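Local coordinates for DNA processing protein DprA (Streptococcus pneumoniae, PDB 3UQZ) that helps load the RecA recombinase onto single-stranded DNA during transformation, and is thought to bind the strand cooperatively and protect it from nucleases, at residues W83-S86 with E87-D90; K127-Q130 with G131-N134; A222-K225 with M226-S230. All blocks are in the same frame, centred on the assembly; numbering follows the deposited sequence.

In the fold
All three are local contacts at the ends of helices in the Rossmann-like domain, where helices meet loops, and each is partly buried. The centre of contact 1 is about 11 Å from the centre of the chain and that of contact 2 about 22 Å; contact 2 is the one of the three that the second subunit reaches. Contacts 1 and 2 each follow a helix, 83-86 and 119-130, and combine i to i+3 backbone bonds with one apolar pair. Contact 3 instead leads from strand 218-222 into helix 229-239 and rests on a serine hydroxyl rather than on apolar side chains. Contacts 2 and 3 come within about 7 Å at their nearest atoms without touching.

Contact 1: residues W83-S86 with E87-D90; sequences WDLS and EIYD
Asp84 and Glu87 run side by side and point the same way, although their carboxylate planes are turned 84° against each other. The approach of Asp84 OD1 to Glu87 OE2, at 4.2 Å, brings like charges close without contact. Any repulsion is probably eased by Arg217, which forms a salt bridge with Asp84 OD2. Glu87 is steered back along the short helix by its first torsion (chi1 -64°), which sets CG beside the backbone N, and the chain is extended beyond that point. The Glu87 side chain consequently lies alongside Trp83 O, with its CG methylene 3.4 Å from that oxygen.

The same carbonyl also accepts a hydrogen bond from Ser86, whose OG stands 2.5 Å from Trp83 O and is tilted 30° from the carbonyl plane. Ser86 thus folds its hydroxyl back onto the preceding turn.

Leu85 and Ile88 form the apolar counterpart. Their CD1 methyls meet, Leu85 CD1 lying 4.2 Å from Ile88 CD1 and touching the Ile88 methyl on its flank. Both side chains are buried: Leu85 packs on Ile211 and Leu215 of helix 204-215, while Ile88 reaches Arg210 of the same helix as well as Glu240 and Arg242.

Two weak backbone bonds of i to i+3 spacing accompany these contacts. Glu87 N is 3.4 Å from Asp84 O, which also receives a weak bond from Arg242. Ile88 N lies at the same 3.4 Å from Leu85 O. The three-residue spacing is that of 3-10 winding, and Ile88 then leaves helical backbone angles. The arrangement is that of a short helix running out into the connection toward strand 94-99 of the Rossmann-like DprA domain.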
loop_
_atom_site.group_PDB
_atom_site.type_symbol
_atom_site.label_atom_id
_atom_site.label_comp_id
_atom_site.label_asym_id
_atom_site.label_seq_id
_atom_site.Cartn_x
_atom_site.Cartn_y
_atom_site.Cartn_z
ATOM N N TRP A 83 -22.239 17.708 14.177
ATOM C CA TRP A 83 -22.924 17.482 12.911
ATOM C C TRP A 83 -22.437 16.295 12.112
ATOM O O TRP A 83 -23.251 15.669 11.445
ATOM C CB TRP A 83 -22.942 18.764 12.067
ATOM C CG TRP A 83 -23.869 19.847 12.560
ATOM C CD1 TRP A 83 -24.700 19.798 13.644
ATOM C CD2 TRP A 83 -24.068 21.137 11.961
ATOM N NE1 TRP A 83 -25.386 20.982 13.768
ATOM C CE2 TRP A 83 -25.031 21.816 12.739
ATOM C CE3 TRP A 83 -23.545 21.778 10.820
ATOM C CZ2 TRP A 83 -25.486 23.103 12.410
ATOM C CZ3 TRP A 83 -24.007 23.042 10.491
ATOM C CH2 TRP A 83 -24.963 23.691 11.280
ATOM N N ASP A 84 -21.135 15.970 12.166
ATOM C CA ASP A 84 -20.601 14.815 11.446
ATOM C C ASP A 84 -21.159 13.512 12.013
ATOM O O ASP A 84 -21.495 12.617 11.240
ATOM C CB ASP A 84 -19.068 14.797 11.483
ATOM C CG ASP A 84 -18.392 15.822 10.592
ATOM O OD1 ASP A 84 -18.768 15.917 9.398
ATOM O OD2 ASP A 84 -17.451 16.490 11.068
ATOM N N LEU A 85 -21.270 13.412 13.353
ATOM C CA LEU A 85 -21.822 12.242 14.033
ATOM C C LEU A 85 -23.323 12.049 13.733
ATOM O O LEU A 85 -23.775 10.916 13.637
ATOM C CB LEU A 85 -21.532 12.302 15.559
ATOM C CG LEU A 85 -21.922 11.084 16.414
ATOM C CD1 LEU A 85 -21.190 9.807 15.982
ATOM C CD2 LEU A 85 -21.711 11.366 17.878
ATOM N N SER A 86 -24.079 13.141 13.547
ATOM C CA SER A 86 -25.512 13.097 13.244
ATOM C C SER A 86 -25.806 12.471 11.878
ATOM O O SER A 86 -26.909 11.965 11.677
ATOM C CB SER A 86 -26.110 14.498 13.297
ATOM O OG SER A 86 -25.639 15.279 12.214
ATOM N N GLU A 87 -24.831 12.518 10.943
ATOM C CA GLU A 87 -24.956 12.014 9.573
ATOM C C GLU A 87 -24.845 10.499 9.424
ATOM O O GLU A 87 -25.169 9.974 8.357
ATOM C CB GLU A 87 -23.942 12.691 8.647
ATOM C CG GLU A 87 -24.123 14.185 8.468
ATOM C CD GLU A 87 -22.860 14.822 7.929
ATOM O OE1 GLU A 87 -22.747 16.065 8.013
ATOM O OE2 GLU A 87 -21.976 14.080 7.434
ATOM N N ILE A 88 -24.362 9.794 10.451
ATOM C CA ILE A 88 -24.200 8.342 10.369
ATOM C C ILE A 88 -25.510 7.606 10.555
ATOM O O ILE A 88 -26.463 8.144 11.126
ATOM C CB ILE A 88 -23.087 7.783 11.302
ATOM C CG1 ILE A 88 -23.438 7.944 12.799
ATOM C CG2 ILE A 88 -21.726 8.366 10.966
ATOM C CD1 ILE A 88 -23.035 6.826 13.667
ATOM N N TYR A 89 -25.557 6.364 10.080
ATOM C CA TYR A 89 -26.718 5.520 10.288
ATOM C C TYR A 89 -26.659 5.087 11.767
ATOM O O TYR A 89 -25.582 4.713 12.257
ATOM C CB TYR A 89 -26.687 4.302 9.341
ATOM C CG TYR A 89 -27.703 3.242 9.709
ATOM C CD1 TYR A 89 -29.070 3.474 9.557
ATOM C CD2 TYR A 89 -27.304 2.030 10.261
ATOM C CE1 TYR A 89 -30.011 2.520 9.936
ATOM C CE2 TYR A 89 -28.237 1.070 10.648
ATOM C CZ TYR A 89 -29.589 1.319 10.480
ATOM O OH TYR A 89 -30.518 0.375 10.848
ATOM N N ASP A 90 -27.797 5.174 12.476
ATOM C CA ASP A 90 -27.918 4.814 13.898
ATOM C C ASP A 90 -27.049 5.706 14.806
ATOM O O ASP A 90 -26.400 5.220 15.731
ATOM C CB ASP A 90 -27.692 3.295 14.126
ATOM C CG ASP A 90 -28.248 2.736 15.421
ATOM O OD1 ASP A 90 -29.253 3.272 15.910
ATOM O OD2 ASP A 90 -27.680 1.748 15.935
#

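Contact 2: residues K127-Q130 with G131-N134; sequences KVIQ and GLEN
Leu132 CG sits beside its own backbone N (chi1 -70°), and the matching first torsion of Ile129 (chi1 -72°) brings the two side chains into contact one turn apart. Leu132 CD1 then meets Ile129 CG1 at 4.3 Å. This pair marks the run-out of helix 119-130 into a type I beta turn from Gln130 to Glu133. Gly131 N makes an i to i+4 bond of the alpha-helical kind, 3.2 Å from Lys127 O. Bonds of i to i+3 spacing are found at Leu132 and Glu133: one joins Leu132 N to Ile129 O at 3.0 Å, and the other closes the turn. Glu133, with positive phi, then departs from helical geometry.

The apolar face is shared with two helices: Ile129 packs on Ala150 and Ala153 of helix 146-157, and Leu132 on Val276 and Leu277 of helix 273-279. Ile251 of the second subunit packs on Lys127 and Val128, which places this helix end beside the dimer partner, while Lys127 NZ bonds to Thr271 O within its own chain. In the turn-closing bond, Glu133 N lies 3.2 Å from Gln130 O and approaches from above the carbonyl plane, 51° out of it.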
loop_
_atom_site.group_PDB
_atom_site.type_symbol
_atom_site.label_atom_id
_atom_site.label_comp_id
_atom_site.label_asym_id
_atom_site.label_seq_id
_atom_site.Cartn_x
_atom_site.Cartn_y
_atom_site.Cartn_z
ATOM N N LYS A 127 4.823 7.880 15.383
ATOM C CA LYS A 127 5.507 8.639 14.337
ATOM C C LYS A 127 4.495 9.438 13.498
ATOM O O LYS A 127 4.696 10.640 13.305
ATOM C CB LYS A 127 6.363 7.702 13.458
ATOM C CG LYS A 127 7.231 8.410 12.417
ATOM C CD LYS A 127 7.954 7.409 11.530
ATOM C CE LYS A 127 8.741 8.048 10.409
ATOM N NZ LYS A 127 7.872 8.392 9.255
ATOM N N VAL A 128 3.412 8.779 13.022
ATOM C CA VAL A 128 2.341 9.418 12.248
ATOM C C VAL A 128 1.666 10.547 13.069
ATOM O O VAL A 128 1.493 11.646 12.542
ATOM C CB VAL A 128 1.323 8.397 11.660
ATOM C CG1 VAL A 128 0.162 9.097 10.938
ATOM C CG2 VAL A 128 2.019 7.414 10.723
ATOM N N ILE A 129 1.340 10.295 14.355
ATOM C CA ILE A 129 0.714 11.295 15.227
ATOM C C ILE A 129 1.622 12.504 15.455
ATOM O O ILE A 129 1.147 13.636 15.369
ATOM C CB ILE A 129 0.136 10.674 16.527
ATOM C CG1 ILE A 129 -1.130 9.850 16.197
ATOM C CG2 ILE A 129 -0.155 11.748 17.617
ATOM C CD1 ILE A 129 -1.567 8.949 17.265
ATOM N N GLN A 130 2.930 12.270 15.702
ATOM C CA GLN A 130 3.910 13.340 15.902
ATOM C C GLN A 130 3.942 14.278 14.689
ATOM O O GLN A 130 3.907 15.490 14.867
ATOM C CB GLN A 130 5.296 12.761 16.202
ATOM C CG GLN A 130 5.498 12.395 17.671
ATOM C CD GLN A 130 6.612 11.390 17.927
ATOM O OE1 GLN A 130 7.294 10.897 17.015
ATOM N NE2 GLN A 130 6.810 11.050 19.194
ATOM N N GLY A 131 3.903 13.702 13.486
ATOM C CA GLY A 131 3.877 14.420 12.214
ATOM C C GLY A 131 2.615 15.222 11.951
ATOM O O GLY A 131 2.611 16.069 11.056
ATOM N N LEU A 132 1.525 14.963 12.717
ATOM C CA LEU A 132 0.255 15.687 12.612
ATOM C C LEU A 132 0.368 17.094 13.220
ATOM O O LEU A 132 -0.434 17.964 12.891
ATOM C CB LEU A 132 -0.914 14.906 13.246
ATOM C CG LEU A 132 -1.382 13.634 12.516
ATOM C CD1 LEU A 132 -2.383 12.884 13.353
ATOM C CD2 LEU A 132 -1.980 13.941 11.149
ATOM N N GLU A 133 1.400 17.318 14.068
ATOM C CA GLU A 133 1.762 18.593 14.711
ATOM C C GLU A 133 0.604 19.220 15.482
ATOM O O GLU A 133 0.349 20.419 15.350
ATOM C CB GLU A 133 2.390 19.606 13.700
ATOM C CG GLU A 133 3.212 19.005 12.566
ATOM C CD GLU A 133 4.086 19.966 11.791
ATOM O OE1 GLU A 133 3.581 20.679 10.891
ATOM O OE2 GLU A 133 5.308 19.953 12.057
ATOM N N ASN A 134 -0.118 18.394 16.263
ATOM C CA ASN A 134 -1.273 18.784 17.083
ATOM C C ASN A 134 -2.399 19.524 16.342
ATOM O O ASN A 134 -3.178 20.235 16.968
ATOM C CB ASN A 134 -0.836 19.509 18.356
ATOM C CG ASN A 134 -0.028 18.661 19.299
ATOM O OD1 ASN A 134 -0.085 17.421 19.303
ATOM N ND2 ASN A 134 0.723 19.324 20.147
#

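Contact 3: residues A222-K225 with M226-S230; sequences AEAK and MRSGS
The flat carbonyl group of Lys225 is met by the Ser228 hydroxyl: Ser228 OG donates to Lys225 O across 2.7 Å, tilted 32° from the carbonyl plane. Apart from that bond, and within 226-230, the Arg227 guanidinium lies over its neighbour Met226, a selenomethionine, whose CB sits on one face, 3.5 Å from the plane and offset toward the rim. Ser228 OG reaches back because its first torsion (chi1 66°) sets it between the backbone N and the carbonyl carbon. Lys225 to Ser228 forms a type II beta turn, and Ser228 is the N-cap of helix 229-239. Its hydroxyl bonds to Lys225 O and, weakly, to Leu231 N, so it bridges the turn and the first helical turn as the chain leaves parallel strand 218-222, the strand-to-helix connection of a Rossmann-like fold. Ala224 CB touches Ser230 CB at 4.0 Å; both residues are buried. Ala224 also packs on Cys259, and Met226 on Asp257 and His261, all in helix 257-264. The Ser230 side chain comes within about 3 Å of a bound sulfate ion, probably from the crystallisation liquor.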
loop_
_atom_site.group_PDB
_atom_site.type_symbol
_atom_site.label_atom_id
_atom_site.label_comp_id
_atom_site.label_asym_id
_atom_site.label_seq_id
_atom_site.Cartn_x
_atom_site.Cartn_y
_atom_site.Cartn_z
ATOM N N ALA A 222 -3.639 0.972 11.697
ATOM C CA ALA A 222 -2.318 0.427 11.938
ATOM C C ALA A 222 -2.484 -0.940 12.537
ATOM O O ALA A 222 -3.222 -1.114 13.511
ATOM C CB ALA A 222 -1.540 1.311 12.884
ATOM N N GLU A 223 -1.813 -1.918 11.934
ATOM C CA GLU A 223 -1.824 -3.312 12.356
ATOM C C GLU A 223 -3.226 -3.896 12.471
ATOM O O GLU A 223 -3.596 -4.424 13.511
ATOM C CB GLU A 223 -0.951 -3.550 13.612
ATOM C CG GLU A 223 0.521 -3.231 13.391
ATOM C CD GLU A 223 1.522 -4.009 14.220
ATOM O OE1 GLU A 223 1.132 -4.573 15.270
ATOM O OE2 GLU A 223 2.716 -4.015 13.840
ATOM N N ALA A 224 -4.000 -3.803 11.393
ATOM C CA ALA A 224 -5.328 -4.391 11.329
ATOM C C ALA A 224 -5.165 -5.758 10.670
ATOM O O ALA A 224 -4.543 -5.865 9.613
ATOM C CB ALA A 224 -6.267 -3.505 10.524
ATOM N N LYS A 225 -5.597 -6.809 11.369
ATOM C CA LYS A 225 -5.530 -8.184 10.879
ATOM C C LYS A 225 -6.729 -8.422 9.978
ATOM O O LYS A 225 -7.644 -7.597 9.942
ATOM C CB LYS A 225 -5.569 -9.180 12.045
ATOM C CG LYS A 225 -4.273 -9.261 12.813
ATOM C CD LYS A 225 -4.484 -9.949 14.121
ATOM C CE LYS A 225 -3.427 -9.522 15.097
ATOM N NZ LYS A 225 -3.394 -10.413 16.283
HETATM N N MSE A 226 -6.734 -9.533 9.237
HETATM C CA MSE A 226 -7.891 -9.874 8.422
HETATM C C MSE A 226 -8.997 -10.275 9.391
HETATM O O MSE A 226 -8.707 -10.777 10.479
HETATM C CB MSE A 226 -7.571 -11.024 7.469
HETATM C CG MSE A 226 -6.721 -10.603 6.293
HETATM SE SE MSE A 226 -7.520 -9.245 5.134
HETATM C CE MSE A 226 -6.274 -9.459 3.646
ATOM N N ARG A 227 -10.252 -10.000 9.023
ATOM C CA ARG A 227 -11.452 -10.289 9.817
ATOM C C ARG A 227 -11.392 -9.773 11.280
ATOM O O ARG A 227 -11.964 -10.378 12.185
ATOM C CB ARG A 227 -11.931 -11.764 9.643
ATOM C CG ARG A 227 -11.029 -12.855 10.233
ATOM C CD ARG A 227 -11.092 -14.176 9.480
ATOM N NE ARG A 227 -10.352 -14.156 8.210
ATOM C CZ ARG A 227 -9.042 -14.377 8.087
ATOM N NH1 ARG A 227 -8.291 -14.608 9.157
ATOM N NH2 ARG A 227 -8.473 -14.352 6.885
ATOM N N SER A 228 -10.697 -8.633 11.484
ATOM C CA SER A 228 -10.506 -7.966 12.774
ATOM C C SER A 228 -11.556 -6.879 12.983
ATOM O O SER A 228 -12.259 -6.506 12.032
ATOM C CB SER A 228 -9.118 -7.337 12.837
ATOM O OG SER A 228 -9.005 -6.288 11.892
ATOM N N GLY A 229 -11.629 -6.368 14.216
ATOM C CA GLY A 229 -12.537 -5.290 14.587
ATOM C C GLY A 229 -12.191 -3.974 13.914
ATOM O O GLY A 229 -13.090 -3.254 13.476
ATOM N N SER A 230 -10.876 -3.670 13.802
ATOM C CA SER A 230 -10.333 -2.452 13.187
ATOM C C SER A 230 -10.704 -2.371 11.703
ATOM O O SER A 230 -11.058 -1.294 11.218
ATOM C CB SER A 230 -8.819 -2.384 13.359
ATOM O OG SER A 230 -8.343 -3.219 14.403
#